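Local coordinates for protein beta-1,4-mannanase (Caldicellulosiruptor saccharolyticus, PDB 1PMH) that binds mannohexaose, and so probably mannan, through a family 27 carbohydrate-binding module of a beta-1,4-mannanase, an enzyme that hydrolyses beta-1,4-mannosidic bonds, at residues 10-16 with 43-48; 105-111 with 155-161. One frame throughout, in Å; residues are numbered along the deposited sequence.

In the fold
The module is a jellyroll beta-sandwich, and each contact belongs chiefly to a different sheet. Contact 1 comes first along the chain: residues 10-16, in the loop after strand 7-9, meet residues 43-48, which run into strand 47-53 of one antiparallel sheet, around a calcium ion. Contact 2 lies wholly later and pairs strand 102-109 with strand 153-165 in the other sheet, whose polar side chains hold the mannohexaose. Their centres are 20 Å apart and their nearest atoms about 7 Å, without touching. Strand 172-181 connects them indirectly: its D176 completes the calcium site, while its V178 packs against L158 and F160. Metal and sugar sites are thus separate.

Contact 1: residues 10-16 with 43-48; sequences DFEDGTV and GNKYAL. With CA (calcium ion), chain C.
OE2 of E12 has two partners: it binds the calcium ion at 2.4 Å and accepts a hydrogen bond from the backbone N of Y46 at 3.1 Å. The other carboxylate oxygen, E12 OE1, takes the backbone N of K45 at 2.9 Å and a hydrogen bond donated by a water. Both amides approach on the syn side, somewhat out of the carboxylate plane, so the two-pronged grip fixes the rotation of the group. A bend at chi2 (-55°) helps bring the carboxylate back to residues 43-48, although the CB of E12 points away from them. N44 OD1 binds the calcium ion, also at 2.4 Å, its amide plane turned 86° from the carboxylate of E12. The backbone oxygens of D10 and Y46, a second water and D176 are further ligands. The type I turn F11-G14 presents G14 CA over the centre of the Y46 ring, 3.5 Å from its centroid and 6° off the normal, a CH-pi contact; K45 CG covers the opposite face. Replacing Y46 by an alanine would probably leave G14 CA without its ring and open a gap between the turn and K45. Farther along, L48 CB sits over one face of the F11 ring, 3.7 Å from F11 CZ, and L48 CD1 touches V16 CG1. E12 N bonds to D10 OD1, closing an Asx turn. Together, main-chain carbonyls, acidic side chains, an asparagine and water form a calcium site that ties the loop after strand 7-9 to the start of strand 47-53 in a jellyroll beta-sandwich.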
ATOM      1  N   ASP A  10       5.836   4.775  -8.532  1.00 18.04           N
ATOM      2  CA  ASP A  10       7.071   4.903  -7.764  1.00 19.26           C
ATOM      3  C   ASP A  10       7.231   6.263  -7.075  1.00 17.44           C
ATOM      4  O   ASP A  10       8.220   6.479  -6.384  1.00 18.28           O
ATOM      5  CB  ASP A  10       8.317   4.596  -8.594  1.00 20.19           C
ATOM      6  CG  ASP A  10       8.491   5.483  -9.789  1.00 22.22           C
ATOM      7  OD1 ASP A  10       7.750   6.471  -9.955  1.00 23.13           O
ATOM      8  OD2 ASP A  10       9.399   5.182 -10.603  1.00 27.72           O
ATOM      9  N   PHE A  11       6.282   7.159  -7.304  1.00 18.29           N
ATOM     10  CA  PHE A  11       6.220   8.494  -6.726  1.00 18.10           C
ATOM     11  C   PHE A  11       7.389   9.365  -7.186  1.00 18.97           C
ATOM     12  O   PHE A  11       7.595  10.440  -6.618  1.00 19.57           O
ATOM     13  CB  PHE A  11       6.066   8.431  -5.201  1.00 17.00           C
ATOM     14  CG  PHE A  11       4.932   7.507  -4.833  1.00 16.21           C
ATOM     15  CD1 PHE A  11       3.620   7.940  -4.998  1.00 17.30           C
ATOM     16  CD2 PHE A  11       5.167   6.193  -4.462  1.00 16.54           C
ATOM     17  CE1 PHE A  11       2.563   7.078  -4.800  1.00 17.08           C
ATOM     18  CE2 PHE A  11       4.091   5.304  -4.268  1.00 16.20           C
ATOM     19  CZ  PHE A  11       2.813   5.752  -4.422  1.00 16.02           C
ATOM     20  N   GLU A  12       8.132   8.967  -8.216  1.00 19.80           N
ATOM     21  CA  GLU A  12       9.375   9.640  -8.534  1.00 20.77           C
ATOM     22  C   GLU A  12       9.151  10.973  -9.234  1.00 22.99           C
ATOM     23  O   GLU A  12      10.084  11.764  -9.329  1.00 24.13           O
ATOM     24  CB  GLU A  12      10.332   8.711  -9.271  1.00 23.56           C
ATOM     25  CG  GLU A  12      10.886   7.605  -8.384  1.00 23.00           C
ATOM     26  CD  GLU A  12      11.551   8.135  -7.125  1.00 20.21           C
ATOM     27  OE1 GLU A  12      12.604   8.859  -7.207  1.00 22.51           O
ATOM     28  OE2 GLU A  12      11.019   7.839  -6.032  1.00 19.05           O
ATOM     29  N   ASP A  13       7.932  11.259  -9.663  1.00 23.54           N
ATOM     30  CA  ASP A  13       7.536  12.604 -10.084  1.00 24.59           C
ATOM     31  C   ASP A  13       7.266  13.612  -8.967  1.00 25.02           C
ATOM     32  O   ASP A  13       6.875  14.758  -9.211  1.00 27.48           O
ATOM     33  CB  ASP A  13       6.394  12.569 -11.101  1.00 26.58           C
ATOM     34  CG  ASP A  13       5.069  12.128 -10.510  0.50 28.83           C
ATOM     35  OD1 ASP A  13       4.974  11.841  -9.289  0.50 25.55           O
ATOM     36  OD2 ASP A  13       4.067  12.061 -11.259  0.50 34.20           O
ATOM     37  N   GLY A  14       7.461  13.179  -7.732  1.00 24.31           N
ATOM     38  CA  GLY A  14       7.244  14.009  -6.569  1.00 23.06           C
ATOM     39  C   GLY A  14       5.788  14.296  -6.277  1.00 21.01           C
ATOM     40  O   GLY A  14       5.469  15.288  -5.622  1.00 24.25           O
ATOM     41  N   THR A  15       4.895  13.421  -6.705  1.00 21.97           N
ATOM     42  CA  THR A  15       3.475  13.548  -6.447  1.00 20.39           C
ATOM     43  C   THR A  15       2.963  12.274  -5.812  1.00 19.52           C
ATOM     44  O   THR A  15       3.598  11.230  -5.891  1.00 19.49           O
ATOM     45  CB  THR A  15       2.659  13.805  -7.717  1.00 20.99           C
ATOM     46  OG1 THR A  15       2.437  12.597  -8.445  1.00 22.57           O
ATOM     47  CG2 THR A  15       3.249  14.854  -8.652  1.00 24.70           C
ATOM     48  N   VAL A  16       1.750  12.358  -5.271  1.00 19.37           N
ATOM     49  CA  VAL A  16       1.061  11.194  -4.740  1.00 18.48           C
ATOM     50  C   VAL A  16       0.443  10.292  -5.786  1.00 17.73           C
ATOM     51  O   VAL A  16      -0.159   9.284  -5.430  1.00 17.95           O
ATOM     52  CB  VAL A  16      -0.012  11.554  -3.690  1.00 18.86           C
ATOM     53  CG1 VAL A  16       0.598  12.244  -2.493  1.00 20.91           C
ATOM     54  CG2 VAL A  16      -1.148  12.359  -4.282  1.00 20.71           C
ATOM     55  N   GLY A  43      18.689   6.669  -6.425  1.00 24.47           N
ATOM     56  CA  GLY A  43      17.719   6.322  -7.439  1.00 25.59           C
ATOM     57  C   GLY A  43      16.293   6.238  -6.936  1.00 23.43           C
ATOM     58  O   GLY A  43      15.444   5.773  -7.666  1.00 26.90           O
ATOM     59  N   ASN A  44      16.004   6.713  -5.730  1.00 21.70           N
ATOM     60  CA  ASN A  44      14.666   6.571  -5.171  1.00 18.99           C
ATOM     61  C   ASN A  44      14.438   7.683  -4.163  1.00 18.67           C
ATOM     62  O   ASN A  44      14.748   7.575  -2.989  1.00 19.48           O
ATOM     63  CB  ASN A  44      14.512   5.231  -4.504  1.00 19.06           C
ATOM     64  CG  ASN A  44      13.069   4.997  -4.088  1.00 18.30           C
ATOM     65  OD1 ASN A  44      12.244   5.917  -4.149  1.00 18.29           O
ATOM     66  ND2 ASN A  44      12.768   3.817  -3.595  1.00 19.90           N
ATOM     67  N   LYS A  45      13.938   8.796  -4.685  1.00 19.03           N
ATOM     68  CA  LYS A  45      13.842  10.033  -3.909  1.00 20.16           C
ATOM     69  C   LYS A  45      12.560  10.183  -3.077  1.00 18.71           C
ATOM     70  O   LYS A  45      12.590  10.777  -1.990  1.00 19.65           O
ATOM     71  CB  LYS A  45      13.921  11.244  -4.828  1.00 21.76           C
ATOM     72  CG  LYS A  45      13.947  12.603  -4.158  1.00 24.28           C
ATOM     73  CD  LYS A  45      14.385  13.592  -5.213  1.00 29.64           C
ATOM     74  CE  LYS A  45      14.510  14.993  -4.736  1.00 30.77           C
ATOM     75  NZ  LYS A  45      15.321  15.774  -5.749  0.75 33.50           N
ATOM     76  N   TYR A  46      11.461   9.609  -3.573  1.00 17.37           N
ATOM     77  CA  TYR A  46      10.152   9.850  -2.991  1.00 16.98           C
ATOM     78  C   TYR A  46       9.414   8.574  -2.637  1.00 16.29           C
ATOM     79  O   TYR A  46       9.531   7.566  -3.321  1.00 16.83           O
ATOM     80  CB  TYR A  46       9.251  10.633  -3.965  1.00 17.91           C
ATOM     81  CG  TYR A  46       9.757  12.013  -4.382  1.00 19.63           C
ATOM     82  CD1 TYR A  46       9.596  13.121  -3.558  1.00 20.09           C
ATOM     83  CD2 TYR A  46      10.382  12.192  -5.606  1.00 20.22           C
ATOM     84  CE1 TYR A  46      10.064  14.396  -3.949  1.00 23.34           C
ATOM     85  CE2 TYR A  46      10.828  13.451  -6.022  1.00 22.01           C
ATOM     86  CZ  TYR A  46      10.661  14.523  -5.189  1.00 24.31           C
ATOM     87  OH  TYR A  46      11.088  15.771  -5.574  1.00 29.65           O
ATOM     88  N   ALA A  47       8.549   8.647  -1.633  1.00 15.91           N
ATOM     89  CA  ALA A  47       7.656   7.572  -1.237  1.00 16.05           C
ATOM     90  C   ALA A  47       6.357   8.178  -0.768  1.00 15.06           C
ATOM     91  O   ALA A  47       6.296   9.350  -0.426  1.00 17.41           O
ATOM     92  CB  ALA A  47       8.291   6.720  -0.162  1.00 16.98           C
ATOM     93  N   LEU A  48       5.321   7.351  -0.729  1.00 14.95           N
ATOM     94  CA  LEU A  48       4.032   7.741  -0.217  1.00 15.12           C
ATOM     95  C   LEU A  48       4.012   7.554   1.269  1.00 14.83           C
ATOM     96  O   LEU A  48       4.137   6.442   1.752  1.00 17.51           O
ATOM     97  CB  LEU A  48       2.924   6.979  -0.922  1.00 15.11           C
ATOM     98  CG  LEU A  48       1.498   7.500  -0.694  1.00 15.58           C
ATOM     99  CD1 LEU A  48       1.288   8.792  -1.455  1.00 17.27           C
ATOM    100  CD2 LEU A  48       0.494   6.449  -1.078  1.00 16.67           C
TER
HETATM  101 CA    CA C 300      10.006   6.011  -4.923  1.00 16.50          CA
HETATM  102  O   HOH W   1      14.220   8.373  -9.524  1.00 37.42           O
HETATM  103  O   HOH W   2      10.865   4.415  -6.374  1.00 18.40           O

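Contact 2: residues 105-111 with 155-161; sequences YKVVIND and RAQLVFQ. With BMA (beta-D-mannopyranose), chain B; BMA (beta-D-mannopyranose), chain D; BMA (beta-D-mannopyranose), chain E; EDO (1,2-ethanediol), chain G.
Two neighbouring antiparallel strands of the jellyroll's sugar-binding sheet meet here, their segment axes 4.7 Å apart and 169° from one another. K106 with Q161 and V108 with V159 are hydrogen-bonded pairs; V107 with F160 and I109 with L158 are non-hydrogen-bonded pairs whose side chains enter the sandwich interior, V107 CG2 lying 3.7 Å from F160 CE2. On the ligand face K106 and Q161 run side by side. Extended beyond CG, the lysine carries NZ to O3 and O4 of one mannose and to O2 of the next; E115 is its salt-bridge partner. That same O2 donates to Q161 OE1 at 2.6 Å, while Q161 NE2 donates a hydrogen bond to O3, so the amide spans two adjacent hydroxyls.

N110 repeats this grip on another mannose: OD1 accepts from O2 and ND2 donates to O3. Its amide is nearly coplanar with that of Q157 (9° apart), and ND2 also reaches Q157 OE1 at 2.8 Å, a second-shell bond that should hold the asparagine flat. Just past the end of strand 102-109, N110 has R155 alongside it, the arginine NE salt-bridged to E74. At the guanidinium edge R155 NH1 meets N110 O at 2.9 Å, in the carbonyl plane, and R155 N bonds almost straight (177°) to the anti lone pair of D111 OD2, 2.8 Å away.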
ATOM      1  N   TYR A 105      -3.312  -5.837   6.340  1.00 14.63           N
ATOM      2  CA  TYR A 105      -3.488  -5.106   5.111  1.00 14.24           C
ATOM      3  C   TYR A 105      -4.055  -6.022   4.047  1.00 13.86           C
ATOM      4  O   TYR A 105      -3.927  -7.255   4.083  1.00 14.62           O
ATOM      5  CB  TYR A 105      -2.225  -4.375   4.642  1.00 13.86           C
ATOM      6  CG  TYR A 105      -1.188  -5.328   4.119  1.00 15.31           C
ATOM      7  CD1 TYR A 105      -1.188  -5.692   2.799  1.00 15.98           C
ATOM      8  CD2 TYR A 105      -0.227  -5.897   4.933  1.00 16.01           C
ATOM      9  CE1 TYR A 105      -0.272  -6.614   2.291  1.00 17.35           C
ATOM     10  CE2 TYR A 105       0.703  -6.795   4.458  1.00 16.97           C
ATOM     11  CZ  TYR A 105       0.640  -7.204   3.143  1.00 16.58           C
ATOM     12  OH  TYR A 105       1.529  -8.099   2.606  1.00 19.21           O
ATOM     13  N   LYS A 106      -4.704  -5.392   3.077  1.00 13.95           N
ATOM     14  CA  LYS A 106      -5.224  -6.054   1.884  1.00 14.04           C
ATOM     15  C   LYS A 106      -4.878  -5.213   0.668  1.00 13.00           C
ATOM     16  O   LYS A 106      -4.854  -3.999   0.746  1.00 13.95           O
ATOM     17  CB  LYS A 106      -6.725  -6.268   1.945  1.00 14.62           C
ATOM     18  CG  LYS A 106      -7.239  -6.962   3.181  1.00 15.76           C
ATOM     19  CD  LYS A 106      -8.696  -7.360   3.085  1.00 17.02           C
ATOM     20  CE  LYS A 106      -9.148  -8.245   4.246  1.00 18.75           C
ATOM     21  NZ  LYS A 106     -10.586  -8.635   4.062  1.00 19.85           N
ATOM     22  N   VAL A 107      -4.679  -5.912  -0.449  1.00 13.36           N
ATOM     23  CA  VAL A 107      -4.479  -5.294  -1.745  1.00 13.72           C
ATOM     24  C   VAL A 107      -5.626  -5.768  -2.634  1.00 13.66           C
ATOM     25  O   VAL A 107      -5.848  -6.987  -2.744  1.00 14.19           O
ATOM     26  CB  VAL A 107      -3.122  -5.673  -2.332  1.00 14.58           C
ATOM     27  CG1 VAL A 107      -2.951  -5.063  -3.707  1.00 16.82           C
ATOM     28  CG2 VAL A 107      -1.993  -5.218  -1.416  1.00 16.04           C
ATOM     29  N   VAL A 108      -6.339  -4.819  -3.219  1.00 13.39           N
ATOM     30  CA  VAL A 108      -7.625  -5.052  -3.849  1.00 14.11           C
ATOM     31  C   VAL A 108      -7.687  -4.330  -5.182  1.00 13.81           C
ATOM     32  O   VAL A 108      -7.253  -3.188  -5.302  1.00 14.74           O
ATOM     33  CB  VAL A 108      -8.725  -4.502  -2.929  1.00 14.36           C
ATOM     34  CG1 VAL A 108     -10.095  -4.493  -3.520  1.00 18.41           C
ATOM     35  CG2 VAL A 108      -8.736  -5.262  -1.607  1.00 18.02           C
ATOM     36  N   ILE A 109      -8.296  -4.993  -6.171  1.00 14.26           N
ATOM     37  CA  ILE A 109      -8.829  -4.296  -7.342  1.00 14.41           C
ATOM     38  C   ILE A 109     -10.297  -4.080  -7.105  1.00 14.23           C
ATOM     39  O   ILE A 109     -11.055  -5.049  -6.964  1.00 15.24           O
ATOM     40  CB  ILE A 109      -8.563  -5.035  -8.669  1.00 15.25           C
ATOM     41  CG1 ILE A 109      -7.057  -5.204  -8.914  1.00 17.52           C
ATOM     42  CG2 ILE A 109      -9.243  -4.295  -9.816  1.00 17.02           C
ATOM     43  CD1 ILE A 109      -6.740  -6.110 -10.125  1.00 19.00           C
ATOM     44  N   ASN A 110     -10.704  -2.822  -6.992  1.00 14.63           N
ATOM     45  CA  ASN A 110     -12.081  -2.508  -6.634  1.00 15.71           C
ATOM     46  C   ASN A 110     -13.039  -2.537  -7.804  1.00 15.44           C
ATOM     47  O   ASN A 110     -13.637  -1.552  -8.163  1.00 16.67           O
ATOM     48  CB  ASN A 110     -12.121  -1.204  -5.834  1.00 15.83           C
ATOM     49  CG  ASN A 110     -13.447  -0.971  -5.148  1.00 15.95           C
ATOM     50  OD1 ASN A 110     -14.227  -1.925  -4.954  1.00 17.50           O
ATOM     51  ND2 ASN A 110     -13.692   0.292  -4.757  1.00 17.09           N
ATOM     52  N   ASP A 111     -13.175  -3.746  -8.371  1.00 15.37           N
ATOM     53  CA  ASP A 111     -14.176  -4.108  -9.360  1.00 16.23           C
ATOM     54  C   ASP A 111     -14.943  -5.263  -8.716  1.00 16.23           C
ATOM     55  O   ASP A 111     -14.419  -6.376  -8.563  1.00 18.26           O
ATOM     56  CB  ASP A 111     -13.558  -4.554 -10.662  1.00 16.98           C
ATOM     57  CG  ASP A 111     -14.616  -4.766 -11.735  0.90 16.75           C
ATOM     58  OD1 ASP A 111     -15.548  -5.553 -11.451  0.90 20.21           O
ATOM     59  OD2 ASP A 111     -14.472  -4.201 -12.828  0.90 17.23           O
ATOM     60  N   ARG A 155     -12.665  -2.210 -13.611  1.00 14.84           N
ATOM     61  CA  ARG A 155     -12.666  -0.918 -12.964  1.00 14.83           C
ATOM     62  C   ARG A 155     -11.295  -0.661 -12.341  1.00 14.75           C
ATOM     63  O   ARG A 155     -10.807  -1.467 -11.565  1.00 16.63           O
ATOM     64  CB  ARG A 155     -13.753  -0.904 -11.899  1.00 15.22           C
ATOM     65  CG  ARG A 155     -14.055   0.408 -11.276  1.00 14.75           C
ATOM     66  CD  ARG A 155     -15.339   0.309 -10.456  1.00 16.13           C
ATOM     67  NE  ARG A 155     -15.712   1.560  -9.807  1.00 16.68           N
ATOM     68  CZ  ARG A 155     -15.273   1.935  -8.626  1.00 17.16           C
ATOM     69  NH1 ARG A 155     -14.421   1.199  -7.930  1.00 20.73           N
ATOM     70  NH2 ARG A 155     -15.681   3.103  -8.145  1.00 19.04           N
ATOM     71  N   ALA A 156     -10.698   0.476 -12.686  1.00 14.26           N
ATOM     72  CA  ALA A 156      -9.268   0.693 -12.542  1.00 15.10           C
ATOM     73  C   ALA A 156      -8.847   1.327 -11.221  1.00 14.29           C
ATOM     74  O   ALA A 156      -7.983   2.207 -11.211  1.00 15.99           O
ATOM     75  CB  ALA A 156      -8.745   1.500 -13.669  1.00 17.06           C
ATOM     76  N   GLN A 157      -9.486   0.906 -10.126  1.00 15.06           N
ATOM     77  CA  GLN A 157      -9.137   1.454  -8.814  1.00 15.05           C
ATOM     78  C   GLN A 157      -8.407   0.372  -8.021  1.00 14.10           C
ATOM     79  O   GLN A 157      -8.964  -0.679  -7.717  1.00 15.93           O
ATOM     80  CB  GLN A 157     -10.386   1.963  -8.105  1.00 15.50           C
ATOM     81  CG  GLN A 157      -9.992   2.738  -6.866  1.00 16.71           C
ATOM     82  CD  GLN A 157     -11.170   3.176  -6.039  1.00 16.15           C
ATOM     83  OE1 GLN A 157     -12.116   2.411  -5.820  1.00 18.28           O
ATOM     84  NE2 GLN A 157     -11.143   4.427  -5.577  1.00 17.64           N
ATOM     85  N   LEU A 158      -7.177   0.694  -7.644  1.00 14.21           N
ATOM     86  CA  LEU A 158      -6.382  -0.166  -6.764  1.00 14.17           C
ATOM     87  C   LEU A 158      -6.562   0.393  -5.366  1.00 14.69           C
ATOM     88  O   LEU A 158      -6.415   1.595  -5.163  1.00 16.12           O
ATOM     89  CB  LEU A 158      -4.934  -0.095  -7.201  1.00 15.88           C
ATOM     90  CG  LEU A 158      -3.911  -0.961  -6.529  1.00 17.96           C
ATOM     91  CD1 LEU A 158      -4.168  -2.426  -6.675  1.00 20.90           C
ATOM     92  CD2 LEU A 158      -2.529  -0.591  -7.039  1.00 20.63           C
ATOM     93  N   VAL A 159      -6.835  -0.510  -4.422  1.00 14.00           N
ATOM     94  CA  VAL A 159      -7.065  -0.149  -3.045  1.00 13.83           C
ATOM     95  C   VAL A 159      -6.106  -0.909  -2.148  1.00 13.14           C
ATOM     96  O   VAL A 159      -5.950  -2.125  -2.279  1.00 14.49           O
ATOM     97  CB  VAL A 159      -8.507  -0.386  -2.627  1.00 14.65           C
ATOM     98  CG1 VAL A 159      -8.715  -0.103  -1.138  1.00 16.47           C
ATOM     99  CG2 VAL A 159      -9.464   0.453  -3.476  1.00 15.85           C
ATOM    100  N   PHE A 160      -5.497  -0.156  -1.235  1.00 13.43           N
ATOM    101  CA  PHE A 160      -4.772  -0.711  -0.112  1.00 13.11           C
ATOM    102  C   PHE A 160      -5.591  -0.448   1.149  1.00 12.95           C
ATOM    103  O   PHE A 160      -5.891   0.693   1.456  1.00 14.03           O
ATOM    104  CB  PHE A 160      -3.401  -0.082   0.071  1.00 14.20           C
ATOM    105  CG  PHE A 160      -2.412  -0.489  -0.972  1.00 15.70           C
ATOM    106  CD1 PHE A 160      -2.462   0.049  -2.217  1.00 18.08           C
ATOM    107  CD2 PHE A 160      -1.411  -1.421  -0.676  1.00 17.71           C
ATOM    108  CE1 PHE A 160      -1.554  -0.321  -3.231  1.00 20.51           C
ATOM    109  CE2 PHE A 160      -0.506  -1.793  -1.633  1.00 21.01           C
ATOM    110  CZ  PHE A 160      -0.613  -1.222  -2.893  1.00 20.56           C
ATOM    111  N   GLN A 161      -5.994  -1.534   1.820  1.00 13.19           N
ATOM    112  CA  GLN A 161      -6.687  -1.455   3.072  1.00 13.44           C
ATOM    113  C   GLN A 161      -5.694  -1.717   4.195  1.00 13.51           C
ATOM    114  O   GLN A 161      -4.905  -2.625   4.099  1.00 14.10           O
ATOM    115  CB  GLN A 161      -7.829  -2.450   3.122  1.00 14.36           C
ATOM    116  CG  GLN A 161      -8.615  -2.371   4.421  1.00 15.01           C
ATOM    117  CD  GLN A 161      -9.792  -3.319   4.372  1.00 16.13           C
ATOM    118  OE1 GLN A 161      -9.754  -4.409   4.973  1.00 18.88           O
ATOM    119  NE2 GLN A 161     -10.828  -2.945   3.666  1.00 17.78           N
TER
HETATM  120  C1  BMA B   3     -13.164  -7.212   5.927  1.00 18.00           C
HETATM  121  C2  BMA B   3     -12.742  -5.909   5.322  1.00 17.64           C
HETATM  122  C3  BMA B   3     -13.922  -5.375   4.517  1.00 17.69           C
HETATM  123  C4  BMA B   3     -14.406  -6.451   3.530  1.00 18.20           C
HETATM  124  C5  BMA B   3     -14.632  -7.779   4.221  1.00 19.83           C
HETATM  125  C6  BMA B   3     -14.948  -8.846   3.187  1.00 21.38           C
HETATM  126  O2  BMA B   3     -11.638  -6.119   4.471  1.00 17.67           O
HETATM  127  O3  BMA B   3     -13.535  -4.138   3.905  1.00 18.88           O
HETATM  128  O4  BMA B   3     -15.685  -6.112   3.069  1.00 19.16           O
HETATM  129  O5  BMA B   3     -13.487  -8.172   4.929  1.00 18.08           O
HETATM  130  O6  BMA B   3     -15.351  -9.984   3.863  1.00 24.96           O
HETATM  131  C1  BMA D   5     -16.989  -1.484  -1.145  1.00 21.26           C
HETATM  132  C2  BMA D   5     -16.338  -0.818  -2.339  1.00 21.22           C
HETATM  133  C3  BMA D   5     -16.820   0.636  -2.450  1.00 20.55           C
HETATM  134  C4  BMA D   5     -18.352   0.592  -2.577  1.00 25.19           C
HETATM  135  C5  BMA D   5     -19.020  -0.177  -1.435  1.00 26.14           C
HETATM  136  C6  BMA D   5     -20.534  -0.377  -1.503  0.50 25.88           C
HETATM  137  O2  BMA D   5     -16.517  -1.618  -3.486  1.00 21.34           O
HETATM  138  O3  BMA D   5     -16.310   1.166  -3.662  1.00 23.58           O
HETATM  139  O4  BMA D   5     -18.920   1.873  -2.505  1.00 30.40           O
HETATM  140  O5  BMA D   5     -18.423  -1.441  -1.366  1.00 23.42           O
HETATM  141  O6  BMA D   5     -20.960  -0.885  -0.253  0.50 24.19           O
HETATM  142  C1  BMA E   2     -11.597 -10.045   9.879  1.00 19.69           C
HETATM  143  C2  BMA E   2     -11.438 -10.800   8.580  1.00 18.99           C
HETATM  144  C3  BMA E   2     -11.352  -9.784   7.450  1.00 19.54           C
HETATM  145  C4  BMA E   2     -12.431  -8.753   7.569  1.00 18.90           C
HETATM  146  C5  BMA E   2     -12.494  -8.106   8.961  1.00 18.36           C
HETATM  147  C6  BMA E   2     -13.608  -7.112   9.159  1.00 18.86           C
HETATM  148  O2  BMA E   2     -12.582 -11.608   8.372  1.00 20.64           O
HETATM  149  O3  BMA E   2     -11.304 -10.412   6.173  1.00 20.34           O
HETATM  150  O4  BMA E   2     -12.087  -7.762   6.630  1.00 18.53           O
HETATM  151  O5  BMA E   2     -12.649  -9.133   9.929  1.00 18.85           O
HETATM  152  O6  BMA E   2     -14.858  -7.680   8.833  1.00 20.57           O
HETATM  153  C1  EDO G 404      -8.243   7.680  -5.021  1.00 34.89           C
HETATM  154  O1  EDO G 404      -9.120   6.622  -5.367  1.00 22.39           O
HETATM  155  C2  EDO G 404      -8.050   8.747  -6.089  1.00 28.00           C
HETATM  156  O2  EDO G 404      -7.345   8.348  -7.240  1.00 25.71           O